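Local coordinates for D-isomer specific 2-hydroxyacid dehydrogenase family protein (PDB 3HG7) that probably acts as an NAD-dependent oxidoreductase on D-2-hydroxyacids or their keto acids, at residues D36-S39 with D40-L44; P134-L138 with K139-L143; G152-I155 with A156-K160; V294-Y297 with I298-I301. The protein carries 1 engineered substitution. All coordinates share one frame; numbering follows the deposited sequence.

Contact 1: residues D36-S39 with D40-L44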
ATOM      1  N   ASP A  36     -12.095   4.011  22.082  1.00 12.78           N
ATOM      2  CA  ASP A  36     -11.625   2.683  21.658  1.00 14.03           C
ATOM      3  C   ASP A  36     -12.687   1.792  21.022  1.00 13.43           C
ATOM      4  O   ASP A  36     -12.361   0.711  20.512  1.00 14.15           O
ATOM      5  CB  ASP A  36     -10.954   1.933  22.829  1.00 16.35           C
ATOM      6  CG  ASP A  36      -9.491   2.358  23.063  1.00 32.78           C
ATOM      7  OD1 ASP A  36      -9.048   3.420  22.573  1.00 17.91           O
ATOM      8  OD2 ASP A  36      -8.773   1.617  23.765  1.00 18.84           O
ATOM      9  N   ASN A  37     -13.947   2.241  21.066  1.00 13.11           N
ATOM     10  CA  ASN A  37     -15.014   1.612  20.308  1.00 14.14           C
ATOM     11  C   ASN A  37     -15.976   2.637  19.714  1.00 14.52           C
ATOM     12  O   ASN A  37     -15.833   3.844  19.956  1.00 14.44           O
ATOM     13  CB  ASN A  37     -15.761   0.576  21.177  1.00 14.36           C
ATOM     14  CG  ASN A  37     -16.493   1.219  22.361  1.00 17.07           C
ATOM     15  OD1 ASN A  37     -16.639   2.453  22.449  1.00 14.89           O
ATOM     16  ND2 ASN A  37     -16.951   0.379  23.299  1.00 14.99           N
ATOM     17  N   GLN A  38     -16.924   2.164  18.907  1.00 15.58           N
ATOM     18  CA  GLN A  38     -17.824   3.079  18.214  1.00 16.64           C
ATOM     19  C   GLN A  38     -18.804   3.736  19.163  1.00 16.20           C
ATOM     20  O   GLN A  38     -19.104   4.924  19.016  1.00 16.96           O
ATOM     21  CB  GLN A  38     -18.573   2.427  17.032  1.00 18.12           C
ATOM     22  CG  GLN A  38     -19.510   3.476  16.346  1.00 20.22           C
ATOM     23  CD  GLN A  38     -20.380   2.933  15.232  1.00 20.54           C
ATOM     24  OE1 GLN A  38     -19.921   2.169  14.369  1.00 20.59           O
ATOM     25  NE2 GLN A  38     -21.665   3.333  15.245  1.00 20.57           N
ATOM     26  N   SER A  39     -19.275   2.982  20.154  1.00 15.71           N
ATOM     27  CA  SER A  39     -20.205   3.494  21.138  1.00 16.61           C
ATOM     28  C   SER A  39     -19.670   4.723  21.897  1.00 17.41           C
ATOM     29  O   SER A  39     -20.373   5.741  22.041  1.00 17.53           O
ATOM     30  CB  SER A  39     -20.623   2.379  22.114  1.00 15.59           C
ATOM     31  OG  SER A  39     -21.542   2.898  23.073  1.00 22.47           O
ATOM     32  N   ASP A  40     -18.433   4.633  22.385  1.00 17.56           N
ATOM     33  CA  ASP A  40     -17.803   5.774  23.068  1.00 17.58           C
ATOM     34  C   ASP A  40     -17.585   6.920  22.098  1.00 17.76           C
ATOM     35  O   ASP A  40     -17.723   8.094  22.465  1.00 19.40           O
ATOM     36  CB  ASP A  40     -16.461   5.391  23.714  1.00 18.58           C
ATOM     37  CG  ASP A  40     -16.623   4.560  24.968  1.00 26.56           C
ATOM     38  OD1 ASP A  40     -17.763   4.411  25.468  1.00 19.59           O
ATOM     39  OD2 ASP A  40     -15.594   4.047  25.461  1.00 18.82           O
ATOM     40  N   ALA A  41     -17.275   6.603  20.849  1.00 16.91           N
ATOM     41  CA  ALA A  41     -17.073   7.657  19.850  1.00 17.44           C
ATOM     42  C   ALA A  41     -18.350   8.439  19.545  1.00 18.46           C
ATOM     43  O   ALA A  41     -18.295   9.651  19.280  1.00 18.19           O
ATOM     44  CB  ALA A  41     -16.488   7.087  18.596  1.00 17.07           C
ATOM     45  N   GLU A  42     -19.502   7.758  19.585  1.00 18.84           N
ATOM     46  CA  GLU A  42     -20.808   8.414  19.341  1.00 18.76           C
ATOM     47  C   GLU A  42     -21.007   9.639  20.178  1.00 18.68           C
ATOM     48  O   GLU A  42     -21.574  10.626  19.711  1.00 17.95           O
ATOM     49  CB  GLU A  42     -21.993   7.461  19.629  1.00 19.64           C
ATOM     50  CG  GLU A  42     -21.980   6.166  18.857  1.00 21.27           C
ATOM     51  CD  GLU A  42     -22.533   6.264  17.442  1.00 20.81           C
ATOM     52  OE1 GLU A  42     -22.884   7.374  16.990  1.00 21.39           O
ATOM     53  OE2 GLU A  42     -22.621   5.205  16.767  1.00 21.82           O
ATOM     54  N   LYS A  43     -20.580   9.554  21.435  1.00 18.72           N
ATOM     55  CA  LYS A  43     -20.760  10.608  22.379  1.00 20.08           C
ATOM     56  C   LYS A  43     -19.783  11.745  22.193  1.00 18.89           C
ATOM     57  O   LYS A  43     -20.031  12.847  22.678  1.00 20.16           O
ATOM     58  CB  LYS A  43     -20.648  10.074  23.812  1.00 22.53           C
ATOM     59  CG  LYS A  43     -21.528   8.855  24.061  1.00 37.01           C
ATOM     60  CD  LYS A  43     -21.529   8.458  25.517  1.00 25.96           C
ATOM     61  CE  LYS A  43     -22.473   7.286  25.732  1.00 37.34           C
ATOM     62  NZ  LYS A  43     -21.816   6.255  26.586  1.00 28.51           N
ATOM     63  N   LEU A  44     -18.677  11.479  21.509  1.00 17.13           N
ATOM     64  CA  LEU A  44     -17.561  12.425  21.495  1.00 15.95           C
ATOM     65  C   LEU A  44     -17.303  13.096  20.166  1.00 14.12           C
ATOM     66  O   LEU A  44     -16.735  14.180  20.150  1.00 14.15           O
ATOM     67  CB  LEU A  44     -16.264  11.750  21.962  1.00 16.72           C
ATOM     68  CG  LEU A  44     -16.274  11.176  23.386  1.00 23.44           C
ATOM     69  CD1 LEU A  44     -14.989  10.418  23.591  1.00 16.60           C
ATOM     70  CD2 LEU A  44     -16.388  12.312  24.404  1.00 16.84           C
TER
HETATM   71  O   HOH W   1     -12.933   4.226  24.791  1.00 17.63           O
HETATM   72  O   HOH W   2     -18.354   1.642  25.609  1.00 28.19           O
HETATM   73  O   HOH W   3     -20.359   4.053  25.206  1.00 24.48           O
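D40, in the first turn of helix 38-44, is held from two directions: N37 grips its backbone, while waters link its carboxylate to S39 and to other residues around it. The D40 backbone N donates to N37 OD1 at 2.8 Å, nearly straight at the hydrogen (163°) and tilted out of the plane of the N37 amide. With its CG tucked between its own N and C (chi1 65°), N37 turns the amide back over the helix start. The same OD1 rests 3.2 Å from D40 CB, with the amide and carboxylate planes 63° apart. Both D40 oxygens accept from water. OD1 takes two, one of them accepting from N37 ND2. S39 turns its OG away from its own N, where it shares the second water, 2.7 Å away, with D40 OD1 and K43 NZ. The water on OD2 accepts from D36 N. A negative charge here would probably be favoured by the positive end of the helix dipole.

On the same first turn, the extended chain of Q38 brings NE2 to E42 OE2 at 2.6 Å. The acceptor lies in the Q38 amide plane and is met nearly along its C-O axis. E42 bends at its second torsion to reach this point, and its OE1 forms a salt bridge with K64. In the backbone, A41 N donates to N37 O at 3.2 Å, and the A41 methyl packs on L11 and L61, facing the sheet. The arrangement is an asparagine N-cap, followed by a side-chain bond spaced i to i+4 on the exposed side of a helix flanking the five-stranded parallel sheet.

Contact 2: residues P134-L138 with K139-L143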
ATOM      1  N   PRO A 134      18.884 -26.381  -7.727  1.00 11.34           N
ATOM      2  CA  PRO A 134      19.393 -25.207  -8.442  1.00 10.68           C
ATOM      3  C   PRO A 134      18.670 -23.914  -8.063  1.00 10.25           C
ATOM      4  O   PRO A 134      17.475 -23.882  -7.802  1.00 11.85           O
ATOM      5  CB  PRO A 134      19.100 -25.507  -9.914  1.00 12.06           C
ATOM      6  CG  PRO A 134      18.628 -26.902  -9.984  1.00 17.47           C
ATOM      7  CD  PRO A 134      18.525 -27.489  -8.644  1.00 11.86           C
ATOM      8  N   TYR A 135      19.421 -22.830  -8.102  1.00  9.54           N
ATOM      9  CA  TYR A 135      18.837 -21.514  -7.967  1.00  8.97           C
ATOM     10  C   TYR A 135      19.710 -20.531  -8.737  1.00  9.52           C
ATOM     11  O   TYR A 135      20.803 -20.884  -9.210  1.00  7.59           O
ATOM     12  CB  TYR A 135      18.706 -21.142  -6.498  1.00 10.10           C
ATOM     13  CG  TYR A 135      20.011 -20.943  -5.752  1.00  7.67           C
ATOM     14  CD1 TYR A 135      20.640 -19.665  -5.722  1.00 11.49           C
ATOM     15  CD2 TYR A 135      20.581 -21.970  -5.034  1.00 11.22           C
ATOM     16  CE1 TYR A 135      21.826 -19.482  -5.004  1.00  8.04           C
ATOM     17  CE2 TYR A 135      21.772 -21.784  -4.323  1.00  8.99           C
ATOM     18  CZ  TYR A 135      22.347 -20.529  -4.288  1.00 11.08           C
ATOM     19  OH  TYR A 135      23.500 -20.377  -3.576  1.00  9.97           O
ATOM     20  N   GLN A 136      19.210 -19.306  -8.882  1.00 12.41           N
ATOM     21  CA  GLN A 136      19.982 -18.225  -9.494  1.00 14.87           C
ATOM     22  C   GLN A 136      20.080 -17.022  -8.564  1.00 12.68           C
ATOM     23  O   GLN A 136      19.262 -16.840  -7.678  1.00 11.68           O
ATOM     24  CB  GLN A 136      19.361 -17.772 -10.831  1.00 18.37           C
ATOM     25  CG  GLN A 136      19.327 -18.853 -11.923  1.00 36.77           C
ATOM     26  CD  GLN A 136      19.560 -18.305 -13.330  1.00 21.53           C
ATOM     27  OE1 GLN A 136      19.564 -17.092 -13.551  1.00 37.58           O
ATOM     28  NE2 GLN A 136      19.776 -19.210 -14.289  1.00 37.36           N
ATOM     29  N   GLY A 137      21.082 -16.173  -8.803  1.00 12.26           N
ATOM     30  CA  GLY A 137      21.148 -14.913  -8.058  1.00 12.46           C
ATOM     31  C   GLY A 137      20.303 -13.857  -8.720  1.00 13.32           C
ATOM     32  O   GLY A 137      19.841 -14.045  -9.844  1.00 13.55           O
ATOM     33  N   LEU A 138      20.120 -12.726  -8.027  1.00 13.37           N
ATOM     34  CA  LEU A 138      19.450 -11.573  -8.604  1.00 15.04           C
ATOM     35  C   LEU A 138      20.310 -10.763  -9.573  1.00 15.64           C
ATOM     36  O   LEU A 138      19.776  -9.981 -10.361  1.00 15.13           O
ATOM     37  CB  LEU A 138      18.954 -10.657  -7.492  1.00 15.64           C
ATOM     38  CG  LEU A 138      17.807 -11.262  -6.666  1.00 17.19           C
ATOM     39  CD1 LEU A 138      17.309 -10.223  -5.695  1.00 17.09           C
ATOM     40  CD2 LEU A 138      16.687 -11.703  -7.608  1.00 17.08           C
ATOM     41  N   LYS A 139      21.631 -10.962  -9.547  1.00 17.03           N
ATOM     42  CA  LYS A 139      22.530 -10.160 -10.387  1.00 17.25           C
ATOM     43  C   LYS A 139      22.086 -10.166 -11.844  1.00 17.30           C
ATOM     44  O   LYS A 139      21.945 -11.219 -12.466  1.00 17.86           O
ATOM     45  CB  LYS A 139      23.984 -10.671 -10.323  1.00 19.38           C
ATOM     46  CG  LYS A 139      24.358 -11.270  -8.978  1.00 42.87           C
ATOM     47  CD  LYS A 139      25.292 -12.464  -9.110  1.00 22.59           C
ATOM     48  CE  LYS A 139      26.646 -12.201  -8.475  1.00 42.74           C
ATOM     49  NZ  LYS A 139      26.734 -12.923  -7.182  1.00 23.76           N
ATOM     50  N   GLY A 140      21.864  -8.986 -12.386  1.00 17.18           N
ATOM     51  CA  GLY A 140      21.595  -8.844 -13.812  1.00 18.19           C
ATOM     52  C   GLY A 140      20.173  -9.120 -14.261  1.00 18.31           C
ATOM     53  O   GLY A 140      19.865  -8.992 -15.438  1.00 19.21           O
ATOM     54  N   ARG A 141      19.302  -9.490 -13.336  1.00 18.09           N
ATOM     55  CA  ARG A 141      17.897  -9.697 -13.652  1.00 17.87           C
ATOM     56  C   ARG A 141      17.199  -8.343 -13.739  1.00 17.58           C
ATOM     57  O   ARG A 141      17.704  -7.362 -13.194  1.00 17.70           O
ATOM     58  CB  ARG A 141      17.250 -10.519 -12.544  1.00 19.93           C
ATOM     59  CG  ARG A 141      18.080 -11.673 -12.095  1.00 27.31           C
ATOM     60  CD  ARG A 141      17.702 -12.894 -12.837  1.00 23.27           C
ATOM     61  NE  ARG A 141      16.290 -13.241 -12.666  1.00 28.36           N
ATOM     62  CZ  ARG A 141      15.807 -14.453 -12.915  1.00 24.76           C
ATOM     63  NH1 ARG A 141      14.516 -14.699 -12.782  1.00 28.56           N
ATOM     64  NH2 ARG A 141      16.632 -15.423 -13.301  1.00 28.83           N
ATOM     65  N   THR A 142      16.049  -8.296 -14.418  1.00 16.29           N
ATOM     66  CA  THR A 142      15.351  -7.031 -14.660  1.00 17.06           C
ATOM     67  C   THR A 142      14.131  -6.855 -13.784  1.00 16.59           C
ATOM     68  O   THR A 142      13.189  -7.668 -13.827  1.00 16.10           O
ATOM     69  CB  THR A 142      14.809  -6.936 -16.075  1.00 19.52           C
ATOM     70  OG1 THR A 142      14.076  -8.141 -16.354  1.00 27.28           O
ATOM     71  CG2 THR A 142      15.942  -6.770 -17.069  1.00 24.17           C
ATOM     72  N   LEU A 143      14.145  -5.759 -13.031  1.00 16.28           N
ATOM     73  CA  LEU A 143      13.010  -5.372 -12.194  1.00 16.37           C
ATOM     74  C   LEU A 143      12.229  -4.331 -12.982  1.00 17.43           C
ATOM     75  O   LEU A 143      12.803  -3.334 -13.371  1.00 17.03           O
ATOM     76  CB  LEU A 143      13.506  -4.764 -10.876  1.00 16.15           C
ATOM     77  CG  LEU A 143      12.477  -4.294  -9.836  1.00 14.93           C
ATOM     78  CD1 LEU A 143      11.436  -5.370  -9.537  1.00 15.92           C
ATOM     79  CD2 LEU A 143      13.134  -3.828  -8.523  1.00 16.32           C
TER
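R141 folds back over the carbonyl of L138, meeting it with both its backbone and its side chain. R141 N donates to L138 O at 3.1 Å, a nearly straight bond (166°). The aliphatic start of the side chain lies against the same oxygen, with R141 CG 3.0 Å from L138 O and R141 CB 3.4 Å from it. Placing CG beside the backbone N (chi1 -44°) puts this part of the chain over the carbonyl. Bends at the next two torsions then carry R141 CD past G137 O, at 3.9 Å, and the guanidinium toward Q136. There R141 NH2 makes a weak hydrogen bond of 3.4 Å to Q136 OE1. The oxygen sits at the guanidinium edge, in its plane, although the amide plane of Q136 is turned 72° from it.

Further out, the L138 side chain is buried among L111, L112 and M115 of helix 100-115 and F162; this burial anchors the first residue of the turn. R141 also lies on M115, and its NE forms a long, weak ion pair with D196. The same aspartate accepts from T142 N, while backbone bonds of R141 and L143 with K165, and of T142 with V197, seat the chain between strands 165-169 and 197-200. K139 and G140 form the corner, G140 with a positive phi. This is a type II beta turn from L138 to R141, delivering the chain into the first strand, an inner one, of the Rossmann-type NAD-binding domain.

Contact 3: residues G152-I155 with A156-K160; sequences GQHI and AHTGK
This is a local, one-turn contact along helix 150-161, in which side chains bond to backbone or reach a neighbouring helix from successive turns. Its clearest feature is the carbonyl of Q153, which accepts twice from H157. H157 N meets Q153 O at 3.0 Å, as the regular i to i+4 helix bond. H157 ND1 reaches the same oxygen, also at 3.0 Å, from above the carbonyl plane (54° out of it). The imidazole comes in by its edge, although the oxygen lies 25° out of the ring plane, and the bond would restrain the rotation of this exposed ring. The Q153 side chain turns elsewhere, its NE2 donating to T148 O.

The helix joins strands 142-146 and 165-169 in a beta-alpha-beta unit. G152 belongs to a GxGxxG pattern consistent with a Rossmann dinucleotide-binding turn. On the face toward helix 100-115, H154 and T158 stand one turn apart, with H154 ND1 3.8 Å from T158 OG1. Both of these atoms are hydrogen-bonded to S104 OG, which thus joins the two turns from the adjacent helix. I155 and A156 point inward, I155 onto L143 and I145 and A156 onto I145 and V166.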
ATOM      1  N   GLY A 152       7.893   3.434  -5.371  1.00 18.62           N
ATOM      2  CA  GLY A 152       8.581   2.890  -6.561  1.00 19.00           C
ATOM      3  C   GLY A 152      10.069   3.144  -6.524  1.00 19.31           C
ATOM      4  O   GLY A 152      10.875   2.237  -6.819  1.00 17.36           O
ATOM      5  N   GLN A 153      10.434   4.382  -6.183  1.00 20.04           N
ATOM      6  CA  GLN A 153      11.843   4.758  -6.060  1.00 20.49           C
ATOM      7  C   GLN A 153      12.594   3.929  -5.019  1.00 19.22           C
ATOM      8  O   GLN A 153      13.703   3.479  -5.273  1.00 17.71           O
ATOM      9  CB  GLN A 153      12.006   6.242  -5.751  1.00 21.99           C
ATOM     10  CG  GLN A 153      11.763   7.160  -6.931  1.00 26.65           C
ATOM     11  CD  GLN A 153      11.541   8.587  -6.479  1.00 23.58           C
ATOM     12  OE1 GLN A 153      12.411   9.190  -5.839  1.00 27.44           O
ATOM     13  NE2 GLN A 153      10.359   9.130  -6.777  1.00 26.92           N
ATOM     14  N   HIS A 154      12.004   3.705  -3.847  1.00 18.98           N
ATOM     15  CA  HIS A 154      12.767   2.937  -2.851  1.00 18.85           C
ATOM     16  C   HIS A 154      13.017   1.487  -3.313  1.00 17.45           C
ATOM     17  O   HIS A 154      14.149   0.971  -3.197  1.00 16.11           O
ATOM     18  CB  HIS A 154      12.150   2.989  -1.453  1.00 20.23           C
ATOM     19  CG  HIS A 154      13.141   2.710  -0.363  1.00 23.08           C
ATOM     20  ND1 HIS A 154      13.555   1.433  -0.045  1.00 21.90           N
ATOM     21  CD2 HIS A 154      13.813   3.542   0.470  1.00 22.54           C
ATOM     22  CE1 HIS A 154      14.434   1.491   0.940  1.00 23.00           C
ATOM     23  NE2 HIS A 154      14.613   2.761   1.268  1.00 23.15           N
ATOM     24  N   ILE A 155      11.986   0.872  -3.893  1.00 16.03           N
ATOM     25  CA  ILE A 155      12.100  -0.502  -4.405  1.00 14.68           C
ATOM     26  C   ILE A 155      13.121  -0.514  -5.522  1.00 13.95           C
ATOM     27  O   ILE A 155      13.833  -1.520  -5.735  1.00 13.56           O
ATOM     28  CB  ILE A 155      10.742  -1.021  -4.940  1.00 13.75           C
ATOM     29  CG1 ILE A 155       9.689  -1.077  -3.811  1.00 15.29           C
ATOM     30  CG2 ILE A 155      10.870  -2.415  -5.536  1.00 14.93           C
ATOM     31  CD1 ILE A 155       8.303  -1.127  -4.341  1.00 13.13           C
ATOM     32  N   ALA A 156      13.193   0.594  -6.252  1.00 13.26           N
ATOM     33  CA  ALA A 156      14.197   0.760  -7.311  1.00 12.90           C
ATOM     34  C   ALA A 156      15.628   0.747  -6.772  1.00 13.64           C
ATOM     35  O   ALA A 156      16.487  -0.022  -7.271  1.00 13.54           O
ATOM     36  CB  ALA A 156      13.918   2.024  -8.098  1.00 12.73           C
ATOM     37  N   HIS A 157      15.902   1.569  -5.758  1.00 15.11           N
ATOM     38  CA  HIS A 157      17.245   1.582  -5.158  1.00 17.73           C
ATOM     39  C   HIS A 157      17.646   0.211  -4.616  1.00 16.97           C
ATOM     40  O   HIS A 157      18.814  -0.189  -4.718  1.00 17.32           O
ATOM     41  CB  HIS A 157      17.356   2.637  -4.061  1.00 20.31           C
ATOM     42  CG  HIS A 157      17.466   4.037  -4.591  1.00 21.15           C
ATOM     43  ND1 HIS A 157      16.368   4.853  -4.777  1.00 21.79           N
ATOM     44  CD2 HIS A 157      18.538   4.744  -5.027  1.00 21.77           C
ATOM     45  CE1 HIS A 157      16.764   6.017  -5.267  1.00 21.48           C
ATOM     46  NE2 HIS A 157      18.075   5.974  -5.430  1.00 22.11           N
ATOM     47  N   THR A 158      16.681  -0.501  -4.023  1.00 16.33           N
ATOM     48  CA  THR A 158      16.947  -1.851  -3.530  1.00 15.72           C
ATOM     49  C   THR A 158      17.264  -2.821  -4.662  1.00 14.95           C
ATOM     50  O   THR A 158      18.195  -3.611  -4.539  1.00 14.01           O
ATOM     51  CB  THR A 158      15.813  -2.386  -2.635  1.00 16.80           C
ATOM     52  OG1 THR A 158      15.427  -1.351  -1.724  1.00 18.70           O
ATOM     53  CG2 THR A 158      16.280  -3.631  -1.850  1.00 17.80           C
ATOM     54  N   GLY A 159      16.518  -2.772  -5.764  1.00 15.02           N
ATOM     55  CA  GLY A 159      16.867  -3.631  -6.910  1.00 15.87           C
ATOM     56  C   GLY A 159      18.266  -3.354  -7.449  1.00 16.56           C
ATOM     57  O   GLY A 159      19.047  -4.288  -7.681  1.00 15.79           O
ATOM     58  N   LYS A 160      18.596  -2.076  -7.618  1.00 17.18           N
ATOM     59  CA  LYS A 160      19.922  -1.683  -8.083  1.00 17.71           C
ATOM     60  C   LYS A 160      20.998  -2.161  -7.104  1.00 15.57           C
ATOM     61  O   LYS A 160      22.045  -2.639  -7.524  1.00 14.26           O
ATOM     62  CB  LYS A 160      20.006  -0.161  -8.359  1.00 19.21           C
ATOM     63  CG  LYS A 160      19.889   0.175  -9.855  1.00 27.53           C
ATOM     64  CD  LYS A 160      21.290   0.258 -10.527  1.00 22.70           C
ATOM     65  CE  LYS A 160      21.431  -0.528 -11.842  1.00 27.40           C
ATOM     66  NZ  LYS A 160      20.227  -0.439 -12.697  1.00 23.94           N
TER

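Contact 4: residues V294-Y297 with I298-I301; sequences VRNY and IRFI
Y297 packs the face of its ring against I301, one turn on in helix 286-301. From CB, with CG anti to its own N (chi1 178°), the side chain leans along the helix toward I301. CD2 then passes I298 CD1 at 4.3 Å, a loose apolar touch. Over one face of the ring, offset toward the CZ side, comes the I301 CG2 methyl, 3.8 Å from the Y297 centroid and 22° off the normal: a CH-pi contact in which Y297 CZ is the nearest ring atom, at 3.6 Å. I301 CD1 adds a touch to CE2 at 3.9 Å. At the tip, OH makes a weak hydrogen bond to P28 O, which gives the hydroxyl of this buried residue a partner.

On another side of the helix, R299 NH1 donates to N296 OD1 at 3.0 Å. The bond is bent (145°), and the nitrogen stands above the amide plane rather than on a lone pair. N296 is more firmly placed from outside, its OD1 accepting from D307 N and its ND2 bonded to Q72 OE1. R295 NE lies 4.4 Å from R299 NH2, a proximity of like charges that would probably be mildly unfavourable. F300 meets the W70 ring, and Y297 also packs on W70 and I50. The arrangement is that of an amphipathic helix covering the five-stranded parallel sheet; as in related D-2-hydroxyacid dehydrogenases, it returns the C-terminal part of the chain to the domain formed by the N-terminal part.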
ATOM      1  N   VAL A 294       1.714  15.830  13.736  1.00 13.61           N
ATOM      2  CA  VAL A 294       2.214  17.035  14.405  1.00 14.64           C
ATOM      3  C   VAL A 294       2.724  18.104  13.415  1.00 14.65           C
ATOM      4  O   VAL A 294       2.489  19.290  13.634  1.00 15.02           O
ATOM      5  CB  VAL A 294       3.272  16.667  15.484  1.00 16.45           C
ATOM      6  CG1 VAL A 294       4.035  17.896  15.979  1.00 21.88           C
ATOM      7  CG2 VAL A 294       2.594  15.926  16.624  1.00 21.30           C
ATOM      8  N   ARG A 295       3.377  17.699  12.324  1.00 14.46           N
ATOM      9  CA  ARG A 295       3.825  18.684  11.317  1.00 14.81           C
ATOM     10  C   ARG A 295       2.604  19.338  10.651  1.00 13.75           C
ATOM     11  O   ARG A 295       2.567  20.547  10.464  1.00 11.70           O
ATOM     12  CB  ARG A 295       4.798  18.072  10.272  1.00 16.61           C
ATOM     13  CG  ARG A 295       6.184  17.694  10.806  1.00 40.47           C
ATOM     14  CD  ARG A 295       7.173  17.286   9.672  1.00 21.21           C
ATOM     15  NE  ARG A 295       6.495  16.616   8.559  1.00 41.80           N
ATOM     16  CZ  ARG A 295       6.623  15.325   8.249  1.00 22.87           C
ATOM     17  NH1 ARG A 295       5.941  14.822   7.223  1.00 41.87           N
ATOM     18  NH2 ARG A 295       7.424  14.539   8.960  1.00 41.87           N
ATOM     19  N   ASN A 296       1.599  18.526  10.319  1.00 14.11           N
ATOM     20  CA  ASN A 296       0.354  19.041   9.756  1.00 13.61           C
ATOM     21  C   ASN A 296      -0.417  19.902  10.747  1.00 11.82           C
ATOM     22  O   ASN A 296      -1.046  20.882  10.359  1.00 11.06           O
ATOM     23  CB  ASN A 296      -0.525  17.897   9.234  1.00 13.48           C
ATOM     24  CG  ASN A 296      -0.370  17.665   7.721  1.00 11.63           C
ATOM     25  OD1 ASN A 296       0.141  18.521   6.977  1.00 15.13           O
ATOM     26  ND2 ASN A 296      -0.855  16.520   7.262  1.00 14.45           N
ATOM     27  N   TYR A 297      -0.351  19.556  12.028  1.00 11.91           N
ATOM     28  CA  TYR A 297      -1.024  20.347  13.064  1.00 11.90           C
ATOM     29  C   TYR A 297      -0.463  21.773  13.119  1.00 13.06           C
ATOM     30  O   TYR A 297      -1.220  22.750  13.143  1.00 13.77           O
ATOM     31  CB  TYR A 297      -0.919  19.659  14.433  1.00 11.68           C
ATOM     32  CG  TYR A 297      -1.562  20.453  15.544  1.00 11.57           C
ATOM     33  CD1 TYR A 297      -2.934  20.418  15.741  1.00 10.27           C
ATOM     34  CD2 TYR A 297      -0.790  21.215  16.415  1.00 11.86           C
ATOM     35  CE1 TYR A 297      -3.520  21.150  16.762  1.00 11.80           C
ATOM     36  CE2 TYR A 297      -1.354  21.944  17.431  1.00 11.97           C
ATOM     37  CZ  TYR A 297      -2.723  21.922  17.601  1.00 11.59           C
ATOM     38  OH  TYR A 297      -3.316  22.647  18.614  1.00 12.57           O
ATOM     39  N   ILE A 298       0.861  21.887  13.118  1.00 13.90           N
ATOM     40  CA  ILE A 298       1.515  23.216  13.043  1.00 14.37           C
ATOM     41  C   ILE A 298       1.056  24.057  11.843  1.00 14.18           C
ATOM     42  O   ILE A 298       0.796  25.251  11.998  1.00 15.36           O
ATOM     43  CB  ILE A 298       3.058  23.120  13.034  1.00 15.32           C
ATOM     44  CG1 ILE A 298       3.592  22.335  14.235  1.00 20.33           C
ATOM     45  CG2 ILE A 298       3.699  24.535  12.952  1.00 19.75           C
ATOM     46  CD1 ILE A 298       3.104  22.788  15.588  1.00 17.02           C
ATOM     47  N   ARG A 299       0.952  23.447  10.664  1.00 13.40           N
ATOM     48  CA  ARG A 299       0.441  24.155   9.477  1.00 13.50           C
ATOM     49  C   ARG A 299      -1.033  24.515   9.673  1.00 11.98           C
ATOM     50  O   ARG A 299      -1.459  25.657   9.456  1.00 11.46           O
ATOM     51  CB  ARG A 299       0.610  23.292   8.214  1.00 14.99           C
ATOM     52  CG  ARG A 299       2.057  23.016   7.746  1.00 23.43           C
ATOM     53  CD  ARG A 299       2.089  21.676   7.017  1.00 18.82           C
ATOM     54  NE  ARG A 299       3.418  21.300   6.525  1.00 23.48           N
ATOM     55  CZ  ARG A 299       3.851  20.047   6.388  1.00 21.29           C
ATOM     56  NH1 ARG A 299       3.077  19.008   6.713  1.00 24.14           N
ATOM     57  NH2 ARG A 299       5.080  19.820   5.932  1.00 23.23           N
ATOM     58  N   PHE A 300      -1.811  23.552  10.153  1.00 11.31           N
ATOM     59  CA  PHE A 300      -3.244  23.766  10.364  1.00  9.97           C
ATOM     60  C   PHE A 300      -3.613  24.966  11.259  1.00  9.88           C
ATOM     61  O   PHE A 300      -4.493  25.772  10.911  1.00  8.14           O
ATOM     62  CB  PHE A 300      -3.869  22.465  10.941  1.00 11.12           C
ATOM     63  CG  PHE A 300      -5.315  22.592  11.284  1.00  9.56           C
ATOM     64  CD1 PHE A 300      -6.283  22.651  10.291  1.00 12.87           C
ATOM     65  CD2 PHE A 300      -5.727  22.618  12.612  1.00 12.01           C
ATOM     66  CE1 PHE A 300      -7.655  22.777  10.621  1.00  9.21           C
ATOM     67  CE2 PHE A 300      -7.087  22.734  12.946  1.00 10.57           C
ATOM     68  CZ  PHE A 300      -8.054  22.807  11.934  1.00 13.06           C
ATOM     69  N   ILE A 301      -2.950  25.082  12.406  1.00 10.36           N
ATOM     70  CA  ILE A 301      -3.280  26.165  13.349  1.00 11.01           C
ATOM     71  C   ILE A 301      -2.733  27.516  12.896  1.00 11.66           C
ATOM     72  O   ILE A 301      -3.148  28.544  13.439  1.00 11.28           O
ATOM     73  CB  ILE A 301      -2.815  25.862  14.807  1.00 12.04           C
ATOM     74  CG1 ILE A 301      -1.288  25.842  14.883  1.00 15.38           C
ATOM     75  CG2 ILE A 301      -3.466  24.544  15.322  1.00 15.78           C
ATOM     76  CD1 ILE A 301      -0.770  25.603  16.280  1.00 15.54           C
TER

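How the contacts relate
The four contacts divide between two parallel-sheet domains. Contacts 2 and 3 belong to the seven-stranded nucleotide-binding one, and their centres are 15 Å apart. They touch where L143 CD2 packs 3.7 Å from I155 O, joining the first strand to the helix that follows it. Contacts 1 and 4 lie on the five-stranded domain, 25 Å apart between centres, on helices from the N-terminal and C-terminal parts of the chain. Contact 1 is 42 Å from contact 3 by centres, across the middle of the molecule. Contact 3 includes G152 of the presumed NAD-binding glycine turn; its nearest atoms are about 15 Å from those of contact 4.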